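Local coordinates for flavin reductase domain protein (Arthrobacter sp., PDB 2QCK), which probably binds FMN and acts as a flavin reductase in an FMN-binding split-barrel fold, at residues Ser62-Ile67 with Gln123-Phe128; Thr41-Leu46 with Pro51-Asn56; His100-Pro105 with Ile110-Ala115; Gly104-Pro109 with Glu137-Gln142. All coordinates share one frame; numbering follows the deposited sequence.

Contact 1: Ser62-Ile67 with Gln123-Phe128; sequences SSWPAI and QMRLSF. With PO4 (phosphate ion), chain B.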
# COMPACT_ATOMS: atom_id res chain seq x y z
N SER A 62 11.31 -15.55 -5.63
CA SER A 62 12.73 -15.93 -5.67
C SER A 62 13.51 -15.21 -4.56
O SER A 62 14.61 -15.59 -4.20
CB SER A 62 13.32 -15.59 -7.05
OG SER A 62 13.20 -14.21 -7.31
N SER A 63 12.94 -14.17 -3.99
CA SER A 63 13.60 -13.44 -2.94
C SER A 63 13.10 -13.82 -1.54
O SER A 63 13.53 -13.20 -0.56
CB SER A 63 13.36 -11.95 -3.14
OG SER A 63 13.87 -11.54 -4.39
N TRP A 64 12.19 -14.77 -1.40
CA TRP A 64 11.64 -15.07 -0.05
C TRP A 64 12.72 -15.61 0.92
O TRP A 64 12.82 -15.15 2.07
CB TRP A 64 10.42 -16.01 -0.13
CG TRP A 64 10.04 -16.52 1.21
CD1 TRP A 64 10.24 -17.78 1.70
CD2 TRP A 64 9.53 -15.74 2.29
NE1 TRP A 64 9.82 -17.85 3.02
CE2 TRP A 64 9.38 -16.61 3.41
CE3 TRP A 64 9.13 -14.41 2.42
CZ2 TRP A 64 8.88 -16.18 4.61
CZ3 TRP A 64 8.65 -13.99 3.64
CH2 TRP A 64 8.52 -14.88 4.72
N PRO A 65 13.54 -16.57 0.48
CA PRO A 65 14.55 -17.06 1.36
C PRO A 65 15.50 -15.96 1.83
O PRO A 65 15.92 -16.01 2.97
CB PRO A 65 15.27 -18.11 0.52
CG PRO A 65 14.22 -18.59 -0.40
CD PRO A 65 13.56 -17.31 -0.79
N ALA A 66 15.82 -14.99 0.97
CA ALA A 66 16.69 -13.86 1.36
C ALA A 66 16.02 -13.08 2.47
O ALA A 66 16.63 -12.77 3.50
CB ALA A 66 16.99 -12.94 0.17
N ILE A 67 14.73 -12.82 2.28
CA ILE A 67 13.94 -12.07 3.27
C ILE A 67 13.71 -12.83 4.59
O ILE A 67 13.75 -12.23 5.69
CB ILE A 67 12.59 -11.62 2.62
CG1 ILE A 67 12.85 -10.63 1.46
CG2 ILE A 67 11.69 -10.92 3.63
CD1 ILE A 67 13.27 -9.22 1.87
N GLN A 123 11.82 -6.62 11.48
CA GLN A 123 11.45 -6.98 12.86
C GLN A 123 10.88 -8.40 12.91
O GLN A 123 11.27 -9.22 13.72
CB GLN A 123 10.45 -5.96 13.37
CG GLN A 123 11.00 -4.55 13.29
CD GLN A 123 12.20 -4.31 14.19
OE1 GLN A 123 12.06 -4.27 15.41
NE2 GLN A 123 13.38 -4.11 13.59
N MSE A 124 10.02 -8.72 11.97
CA MSE A 124 9.34 -9.99 11.96
C MSE A 124 8.67 -10.09 10.61
O MSE A 124 8.43 -9.07 9.94
CB MSE A 124 8.21 -9.94 13.01
CG MSE A 124 7.09 -8.88 12.51
SE MSE A 124 6.54 -8.18 14.03
CE MSE A 124 8.09 -7.16 14.65
N ARG A 125 8.35 -11.32 10.22
CA ARG A 125 7.44 -11.61 9.13
C ARG A 125 6.26 -12.38 9.67
O ARG A 125 6.45 -13.31 10.48
CB ARG A 125 8.13 -12.49 8.07
CG ARG A 125 9.52 -12.03 7.70
CD ARG A 125 10.57 -12.99 8.19
NE ARG A 125 11.91 -12.46 7.98
CZ ARG A 125 12.73 -12.00 8.94
NH1 ARG A 125 12.39 -11.98 10.22
NH2 ARG A 125 13.91 -11.53 8.59
N LEU A 126 5.04 -12.05 9.23
CA LEU A 126 3.84 -12.76 9.63
C LEU A 126 3.43 -13.64 8.48
O LEU A 126 2.88 -13.14 7.47
CB LEU A 126 2.76 -11.75 9.89
CG LEU A 126 1.45 -12.11 10.59
CD1 LEU A 126 1.66 -12.79 11.93
CD2 LEU A 126 0.65 -10.79 10.71
N SER A 127 3.73 -14.93 8.58
CA SER A 127 3.65 -15.80 7.42
C SER A 127 2.41 -16.62 7.42
O SER A 127 2.09 -17.32 8.38
CB SER A 127 4.88 -16.70 7.31
OG SER A 127 6.01 -15.89 7.13
N PHE A 128 1.70 -16.53 6.30
CA PHE A 128 0.57 -17.39 6.05
C PHE A 128 1.05 -18.53 5.14
O PHE A 128 2.27 -18.84 5.07
CB PHE A 128 -0.61 -16.55 5.49
CG PHE A 128 -1.10 -15.50 6.47
CD1 PHE A 128 -0.46 -14.28 6.58
CD2 PHE A 128 -2.15 -15.78 7.34
CE1 PHE A 128 -0.87 -13.34 7.52
CE2 PHE A 128 -2.57 -14.84 8.28
CZ PHE A 128 -1.91 -13.62 8.37
P PO4 B . 10.80 -20.04 5.86
O1 PO4 B . 11.60 -19.45 7.00
O2 PO4 B . 9.33 -19.68 6.01
O3 PO4 B . 11.42 -19.46 4.62
O4 PO4 B . 10.92 -21.55 5.80
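Arg-125, on strand 116-127, makes the polar part of this contact by gripping the backbone carbonyl of Ile-67 with two nitrogens at once. Arg-125 NE lies 2.9 Å from Ile-67 O and Arg-125 NH2 lies 3.0 Å from the same oxygen. That oxygen sits in the guanidinium plane, so the group meets it side-on at its edge, and the pair of bonds fixes its rotation. The chain reaches there by bending at chi2 (111°).

The packing part belongs to Trp-64, whose indole leans past the arginine with its plane 80° from the guanidinium. Its CH2 corner comes within 4.1 Å of Arg-125 CB, which approaches at the ring's edge, and lies 3.6 Å from Ser-127 OG, which approaches obliquely.

Ligand contact is made at the pyrrole side of the same indole. Trp-64 NE1 gives a weak bond of 2.8 Å to O3 of a phosphate ion, bent to 128° at the hydrogen; the ion probably comes from the crystallisation liquor. Met-57 of strand 51-58 packs on both Trp-64 and Ile-67.

The arrangement is that of a short helix laid against an antiparallel beta sheet and tied to it by a strand arginine bonding the helix backbone.

Contact 2: Thr41-Leu46 with Pro51-Asn56; sequences TSVASL and PRFTFN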
# COMPACT_ATOMS: atom_id res chain seq x y z
N THR A 41 4.45 -3.24 -4.99
CA THR A 41 3.39 -2.23 -4.91
C THR A 41 2.71 -2.15 -3.54
O THR A 41 1.73 -1.40 -3.39
CB THR A 41 2.33 -2.50 -5.99
OG1 THR A 41 1.99 -3.90 -5.98
CG2 THR A 41 2.86 -2.16 -7.39
N SER A 42 3.20 -2.85 -2.53
CA SER A 42 2.50 -2.86 -1.23
C SER A 42 3.19 -2.11 -0.10
O SER A 42 2.75 -2.16 1.06
CB SER A 42 2.25 -4.30 -0.79
OG SER A 42 3.46 -5.06 -0.73
N VAL A 43 4.24 -1.40 -0.42
CA VAL A 43 5.04 -0.76 0.60
C VAL A 43 4.13 0.34 1.15
O VAL A 43 3.53 1.05 0.35
CB VAL A 43 6.34 -0.16 0.02
CG1 VAL A 43 6.98 0.75 1.01
CG2 VAL A 43 7.35 -1.30 -0.40
N ALA A 44 4.03 0.44 2.47
CA ALA A 44 3.16 1.44 3.16
C ALA A 44 3.85 1.83 4.42
O ALA A 44 4.48 1.02 5.09
CB ALA A 44 1.83 0.86 3.50
N SER A 45 3.73 3.10 4.74
CA SER A 45 4.08 3.61 6.05
C SER A 45 3.27 2.95 7.18
O SER A 45 2.05 2.79 7.05
CB SER A 45 3.80 5.10 6.04
OG SER A 45 4.38 5.64 7.19
N LEU A 46 3.96 2.59 8.28
CA LEU A 46 3.32 2.09 9.49
C LEU A 46 3.37 3.05 10.66
O LEU A 46 2.36 3.35 11.30
CB LEU A 46 3.91 0.72 9.90
CG LEU A 46 3.47 0.06 11.22
CD1 LEU A 46 1.94 -0.14 11.33
CD2 LEU A 46 4.20 -1.25 11.34
N PRO A 51 10.24 4.93 13.09
CA PRO A 51 9.82 4.83 11.74
C PRO A 51 9.77 3.40 11.29
O PRO A 51 10.77 2.69 11.40
CB PRO A 51 10.90 5.61 10.97
CG PRO A 51 12.09 5.62 11.84
CD PRO A 51 11.59 5.55 13.23
N ARG A 52 8.61 2.99 10.77
CA ARG A 52 8.43 1.65 10.23
C ARG A 52 7.59 1.66 8.97
O ARG A 52 6.74 2.50 8.79
CB ARG A 52 7.73 0.72 11.22
CG ARG A 52 8.20 0.73 12.66
CD ARG A 52 7.53 -0.43 13.38
NE ARG A 52 7.01 -0.07 14.70
CZ ARG A 52 7.73 -0.08 15.82
NH1 ARG A 52 9.01 -0.41 15.80
NH2 ARG A 52 7.15 0.24 16.96
N PHE A 53 7.81 0.65 8.12
CA PHE A 53 6.97 0.43 6.97
C PHE A 53 6.69 -1.06 6.88
O PHE A 53 7.36 -1.84 7.52
CB PHE A 53 7.57 0.95 5.63
CG PHE A 53 8.84 0.26 5.18
CD1 PHE A 53 10.07 0.74 5.56
CD2 PHE A 53 8.81 -0.78 4.26
CE1 PHE A 53 11.24 0.15 5.12
CE2 PHE A 53 9.98 -1.38 3.84
CZ PHE A 53 11.17 -0.91 4.26
N THR A 54 5.69 -1.39 6.08
CA THR A 54 5.28 -2.77 5.84
C THR A 54 5.21 -3.03 4.35
O THR A 54 5.00 -2.11 3.58
CB THR A 54 3.89 -3.00 6.43
OG1 THR A 54 3.01 -1.99 5.94
CG2 THR A 54 3.92 -2.92 7.93
N PHE A 55 5.40 -4.29 3.94
CA PHE A 55 5.00 -4.75 2.62
C PHE A 55 4.60 -6.22 2.70
O PHE A 55 4.85 -6.91 3.71
CB PHE A 55 6.14 -4.52 1.61
CG PHE A 55 7.39 -5.30 1.90
CD1 PHE A 55 8.31 -4.84 2.83
CD2 PHE A 55 7.65 -6.54 1.27
CE1 PHE A 55 9.47 -5.55 3.08
CE2 PHE A 55 8.78 -7.25 1.57
CZ PHE A 55 9.69 -6.77 2.47
N ASN A 56 3.96 -6.69 1.64
CA ASN A 56 3.57 -8.07 1.51
C ASN A 56 4.35 -8.74 0.38
O ASN A 56 4.71 -8.08 -0.62
CB ASN A 56 2.06 -8.19 1.26
CG ASN A 56 1.22 -7.53 2.36
OD1 ASN A 56 1.64 -7.44 3.51
ND2 ASN A 56 0.02 -7.04 1.99
O HOH W 1 1.95 -2.84 3.47
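Leu-46 lays its CD2 methyl against Thr-54 CG2 at 3.8 Å, the two side chains crossing at about a right angle, while the same methyl also meets the aliphatic part of Arg-52. With CG anti to the backbone N (chi1 174°), the leucine extends over the neighbouring strand. The charged end of Arg-52 goes on to a salt bridge with Glu-129 of the second subunit. On the other side of the strand, Val-43 spreads its two methyls between the aromatic residues: CG1 lies 4.0 Å from Phe-53 CD2, and CG2 rests against Phe-55 CB.

These side chains are carried by an antiparallel beta hairpin, strands 44-48 and 51-58. Ala-44 and Thr-54 form its hydrogen-bonded pair, with Ala-44 N to Thr-54 O and Thr-54 N to Ala-44 O both at 2.9 Å; Ser-45 and Phe-53 follow as a non-hydrogen-bonded pair. Leu-46 N continues the series to Arg-52 O at 2.8 Å.

Before strand 44-48 begins, a side chain takes over from the backbone: Ser-42 OG accepts from Asn-56 N at 2.9 Å in a nearly straight bond (171°). Replacing this serine with alanine would probably leave Asn-56 N without that acceptor and let the preceding loop drift from the strand. A water lies between Ser-42 and Thr-54, donating to Ser-42 O and 2.8 Å from Thr-54 OG1. The dimer interface reaches this face as well, since Thr-54 OG1 also bonds Asn-56 ND2 of the second subunit.

Contact 3: His100-Pro105 with Ile110-Ala115; sequences HWELGP and ILKDVA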
# COMPACT_ATOMS: atom_id res chain seq x y z
N HIS A 100 23.96 -0.50 -12.27
CA HIS A 100 22.89 0.33 -11.67
C HIS A 100 22.68 0.24 -10.14
O HIS A 100 21.63 0.64 -9.63
CB HIS A 100 21.57 -0.02 -12.34
CG HIS A 100 21.17 -1.45 -12.19
ND1 HIS A 100 21.70 -2.45 -12.97
CD2 HIS A 100 20.27 -2.04 -11.38
CE1 HIS A 100 21.14 -3.60 -12.65
NE2 HIS A 100 20.26 -3.38 -11.69
N TRP A 101 23.67 -0.25 -9.42
CA TRP A 101 23.55 -0.43 -7.99
C TRP A 101 24.92 -0.54 -7.37
O TRP A 101 25.91 -0.79 -8.05
CB TRP A 101 22.75 -1.70 -7.67
CG TRP A 101 23.45 -2.92 -8.12
CD1 TRP A 101 23.53 -3.40 -9.41
CD2 TRP A 101 24.25 -3.80 -7.32
NE1 TRP A 101 24.30 -4.52 -9.44
CE2 TRP A 101 24.76 -4.79 -8.18
CE3 TRP A 101 24.57 -3.84 -5.96
CZ2 TRP A 101 25.57 -5.83 -7.72
CZ3 TRP A 101 25.38 -4.86 -5.51
CH2 TRP A 101 25.89 -5.84 -6.39
N GLU A 102 24.98 -0.37 -6.07
CA GLU A 102 26.14 -0.73 -5.31
C GLU A 102 25.78 -1.00 -3.87
O GLU A 102 24.71 -0.61 -3.41
CB GLU A 102 27.16 0.38 -5.39
CG GLU A 102 26.68 1.64 -4.70
CD GLU A 102 27.42 2.87 -5.21
OE1 GLU A 102 28.67 2.77 -5.40
OE2 GLU A 102 26.74 3.91 -5.43
N LEU A 103 26.68 -1.67 -3.17
CA LEU A 103 26.48 -2.02 -1.77
C LEU A 103 26.59 -0.78 -0.93
O LEU A 103 27.59 -0.05 -1.02
CB LEU A 103 27.54 -3.02 -1.30
CG LEU A 103 27.41 -4.45 -1.84
CD1 LEU A 103 28.49 -5.30 -1.23
CD2 LEU A 103 26.01 -5.07 -1.61
N GLY A 104 25.58 -0.55 -0.09
CA GLY A 104 25.60 0.55 0.85
C GLY A 104 25.71 0.06 2.29
O GLY A 104 26.16 -1.07 2.54
N PRO A 105 25.25 0.89 3.24
CA PRO A 105 25.18 0.55 4.67
C PRO A 105 24.66 -0.85 4.91
O PRO A 105 23.73 -1.27 4.23
CB PRO A 105 24.17 1.57 5.21
CG PRO A 105 24.40 2.76 4.36
CD PRO A 105 24.69 2.22 2.97
N ILE A 110 22.04 -0.89 -2.82
CA ILE A 110 21.45 0.41 -3.10
C ILE A 110 21.45 0.70 -4.61
O ILE A 110 22.51 0.71 -5.28
CB ILE A 110 22.13 1.56 -2.27
CG1 ILE A 110 22.05 1.27 -0.77
CG2 ILE A 110 21.41 2.90 -2.57
CD1 ILE A 110 20.62 1.28 -0.19
N LEU A 111 20.25 0.92 -5.13
CA LEU A 111 20.02 1.23 -6.51
C LEU A 111 20.21 2.70 -6.73
O LEU A 111 19.67 3.51 -6.00
CB LEU A 111 18.58 0.88 -6.91
CG LEU A 111 18.06 -0.52 -6.61
CD1 LEU A 111 16.60 -0.64 -7.14
CD2 LEU A 111 19.00 -1.56 -7.19
N LYS A 112 20.97 3.02 -7.78
CA LYS A 112 21.28 4.39 -8.19
C LYS A 112 20.10 5.11 -8.79
O LYS A 112 19.19 4.48 -9.35
CB LYS A 112 22.37 4.34 -9.25
CG LYS A 112 23.64 3.63 -8.82
CD LYS A 112 24.63 3.54 -9.98
CE LYS A 112 26.00 3.09 -9.48
NZ LYS A 112 26.94 2.65 -10.57
N ASP A 113 20.11 6.43 -8.68
CA ASP A 113 19.23 7.30 -9.48
C ASP A 113 17.76 7.14 -9.17
O ASP A 113 16.95 7.32 -10.06
CB ASP A 113 19.43 7.05 -10.98
CG ASP A 113 20.81 7.41 -11.48
OD1 ASP A 113 21.34 8.47 -11.07
OD2 ASP A 113 21.36 6.64 -12.30
N VAL A 114 17.41 6.82 -7.94
CA VAL A 114 15.99 6.64 -7.55
C VAL A 114 15.54 7.91 -6.83
O VAL A 114 16.36 8.81 -6.57
CB VAL A 114 15.75 5.36 -6.67
CG1 VAL A 114 16.08 4.09 -7.44
CG2 VAL A 114 16.51 5.41 -5.38
N ALA A 115 14.26 7.98 -6.49
CA ALA A 115 13.70 9.14 -5.78
C ALA A 115 14.25 9.28 -4.35
O ALA A 115 14.30 10.38 -3.77
CB ALA A 115 12.18 9.07 -5.74
O HOH W 2 19.26 2.32 -10.80
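Ile-110 N donates to Glu-102 O at 2.7 Å, the shortest direct bond between His-100-Pro-105 and Ile-110-Ala-115, which meet in a small antiparallel beta hairpin made by strands 101-103 and 109-111. Glu-102 N returns a bond to Ile-110 O, which makes these residues a hydrogen-bonded pair; the adjoining Trp-101 and Leu-111 are a non-hydrogen-bonded pair, their CA atoms 4.2 Å apart. Past the strand end, Lys-112 N reaches His-100 O at 3.1 Å, from 43° out of the carbonyl plane. His-100 O is also met by a water that donates to it and to Lys-112 O, closing a small bridge beside the direct bond.

Side chains divide between the two faces. On the face of Trp-101 and Leu-111, Leu-111 CD2 packs at 3.8 Å on Trp-101 CB, and the indole folds back so that its CD1 stands over the centre of the His-100 ring. On the other face, Ile-110 CG1 lies 4.0 Å from Gly-104 CA. Lys-112 runs extended beyond CG (chi2 176°) along the backbone of His-100 and Trp-101, and its NZ bonds Asp-99 O. An alanine in place of this lysine would probably uncover that backbone and leave Asp-99 O without its ammonium partner. The extended lysine crosses the side chain of Glu-102 at about a right angle, with Glu-102 OE2 4.2 Å from Lys-112 CE.

Contact 4: Gly104-Pro109 with Glu137-Gln142; sequences GPYEVP and EVVEGQ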
# COMPACT_ATOMS: atom_id res chain seq x y z
N GLY A 104 25.58 -0.55 -0.09
CA GLY A 104 25.60 0.55 0.85
C GLY A 104 25.71 0.06 2.29
O GLY A 104 26.16 -1.07 2.54
N PRO A 105 25.25 0.89 3.24
CA PRO A 105 25.18 0.55 4.67
C PRO A 105 24.66 -0.85 4.91
O PRO A 105 23.73 -1.27 4.23
CB PRO A 105 24.17 1.57 5.21
CG PRO A 105 24.40 2.76 4.36
CD PRO A 105 24.69 2.22 2.97
N TYR A 106 25.28 -1.54 5.86
CA TYR A 106 24.96 -2.92 6.20
C TYR A 106 25.04 -3.86 5.00
O TYR A 106 24.44 -4.95 5.01
CB TYR A 106 23.59 -3.00 6.85
CG TYR A 106 23.36 -1.98 7.95
CD1 TYR A 106 23.68 -2.27 9.27
CD2 TYR A 106 22.83 -0.75 7.67
CE1 TYR A 106 23.46 -1.35 10.28
CE2 TYR A 106 22.60 0.18 8.67
CZ TYR A 106 22.91 -0.12 9.97
OH TYR A 106 22.70 0.82 10.96
N GLU A 107 25.78 -3.46 3.96
CA GLU A 107 25.93 -4.26 2.74
C GLU A 107 24.60 -4.44 2.01
O GLU A 107 24.43 -5.39 1.26
CB GLU A 107 26.51 -5.63 3.07
CG GLU A 107 27.80 -5.58 3.86
CD GLU A 107 28.99 -5.56 2.95
OE1 GLU A 107 29.32 -6.64 2.41
OE2 GLU A 107 29.58 -4.48 2.75
N VAL A 108 23.64 -3.55 2.26
CA VAL A 108 22.38 -3.56 1.54
C VAL A 108 22.66 -3.07 0.11
O VAL A 108 23.44 -2.11 -0.09
CB VAL A 108 21.34 -2.66 2.23
CG1 VAL A 108 20.02 -2.56 1.39
CG2 VAL A 108 21.04 -3.18 3.65
N PRO A 109 22.06 -3.73 -0.90
CA PRO A 109 22.21 -3.21 -2.26
C PRO A 109 21.36 -1.96 -2.46
O PRO A 109 20.12 -1.98 -2.28
CB PRO A 109 21.71 -4.37 -3.13
CG PRO A 109 21.58 -5.55 -2.24
CD PRO A 109 21.26 -4.97 -0.91
N GLU A 137 11.77 -1.80 10.55
CA GLU A 137 12.09 -0.56 11.24
C GLU A 137 13.25 0.14 10.52
O GLU A 137 14.32 -0.47 10.32
CB GLU A 137 12.50 -0.83 12.70
CG GLU A 137 12.76 0.48 13.48
CD GLU A 137 13.06 0.31 14.96
OE1 GLU A 137 12.46 -0.56 15.61
OE2 GLU A 137 13.83 1.12 15.51
N VAL A 138 13.08 1.42 10.23
CA VAL A 138 13.97 2.16 9.37
C VAL A 138 15.12 2.66 10.22
O VAL A 138 14.90 3.19 11.28
CB VAL A 138 13.23 3.33 8.69
CG1 VAL A 138 14.18 4.26 7.94
CG2 VAL A 138 12.20 2.80 7.74
N VAL A 139 16.35 2.42 9.78
CA VAL A 139 17.54 2.85 10.51
C VAL A 139 18.40 3.86 9.75
O VAL A 139 19.30 4.50 10.34
CB VAL A 139 18.42 1.65 10.94
CG1 VAL A 139 17.66 0.79 11.94
CG2 VAL A 139 18.89 0.81 9.72
N GLU A 140 18.14 4.04 8.46
CA GLU A 140 18.97 4.92 7.65
C GLU A 140 18.21 5.28 6.40
O GLU A 140 17.25 4.60 6.03
CB GLU A 140 20.31 4.21 7.30
CG GLU A 140 21.39 5.10 6.68
CD GLU A 140 21.74 6.26 7.58
OE1 GLU A 140 22.57 6.03 8.50
OE2 GLU A 140 21.16 7.37 7.39
N GLY A 141 18.60 6.36 5.74
CA GLY A 141 17.97 6.72 4.46
C GLY A 141 18.55 7.96 3.83
O GLY A 141 19.41 8.61 4.42
N GLN A 142 18.07 8.29 2.64
CA GLN A 142 18.63 9.36 1.85
C GLN A 142 17.63 9.72 0.76
O GLN A 142 17.13 8.86 0.04
CB GLN A 142 19.94 8.93 1.24
CG GLN A 142 20.80 10.07 0.78
CD GLN A 142 22.05 9.58 0.07
OE1 GLN A 142 21.98 8.84 -0.93
NE2 GLN A 142 23.20 9.98 0.58
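The turn linking strands 101-103 and 109-111 leans here on a classic beta bulge in strand 131-143, where Val-139 and Glu-140 both face Ile-119 of strand 116-127. Tyr-106 supplies the turn's larger side chain. Its ring, with CG anti to the carbonyl carbon (chi1 -48°), brings the CE2 side obliquely to Val-139 CG2 at 3.9 Å, and Tyr-106 OH lies 4.0 Å from that same methyl. A stack with His-72 gives the tyrosine ring a second neighbour.

Beside it, Pro-105 CG approaches Glu-140 CG at 4.5 Å, a looser meeting of aliphatic carbons. The glutamate's carboxylate is turned to its own strand: Glu-140 OE2 accepts from Gly-141 N at 3.2 Å, with the donor 22° out of the carboxylate plane. No hydrogen bond joins the two segments, so van der Waals contact carries this pairing.

The turn is braced from within: Gly-104 N bonds Val-108 O at 2.6 Å, and Val-108 N bonds Pro-105 O at 3.0 Å. From outside, Ile-119 touches both Pro-105 and Tyr-106. The whole is a hairpin turn packed, near the protein surface, on a classic beta bulge between two neighbouring antiparallel strands.

In the fold
From the N terminus, contact 2 closes first, as the short hairpin of strands 44-48 and 51-58. The chain then enters helix 64-69, where contact 1 opens a much longer loop that shuts only at strand 116-127. Nested inside that loop is contact 3, the hairpin of strands 101-103 and 109-111. Contact 4 starts from the same stretch, sharing Gly-104 and Pro-105 with contact 3, but runs on to strand 131-143 and so crosses contact 1. Strand 131-143 lies between 51-58 and 116-127 in the main sheet, joining the strands of contacts 2, 1 and 4; contact 3 adds a separate two-stranded sheet.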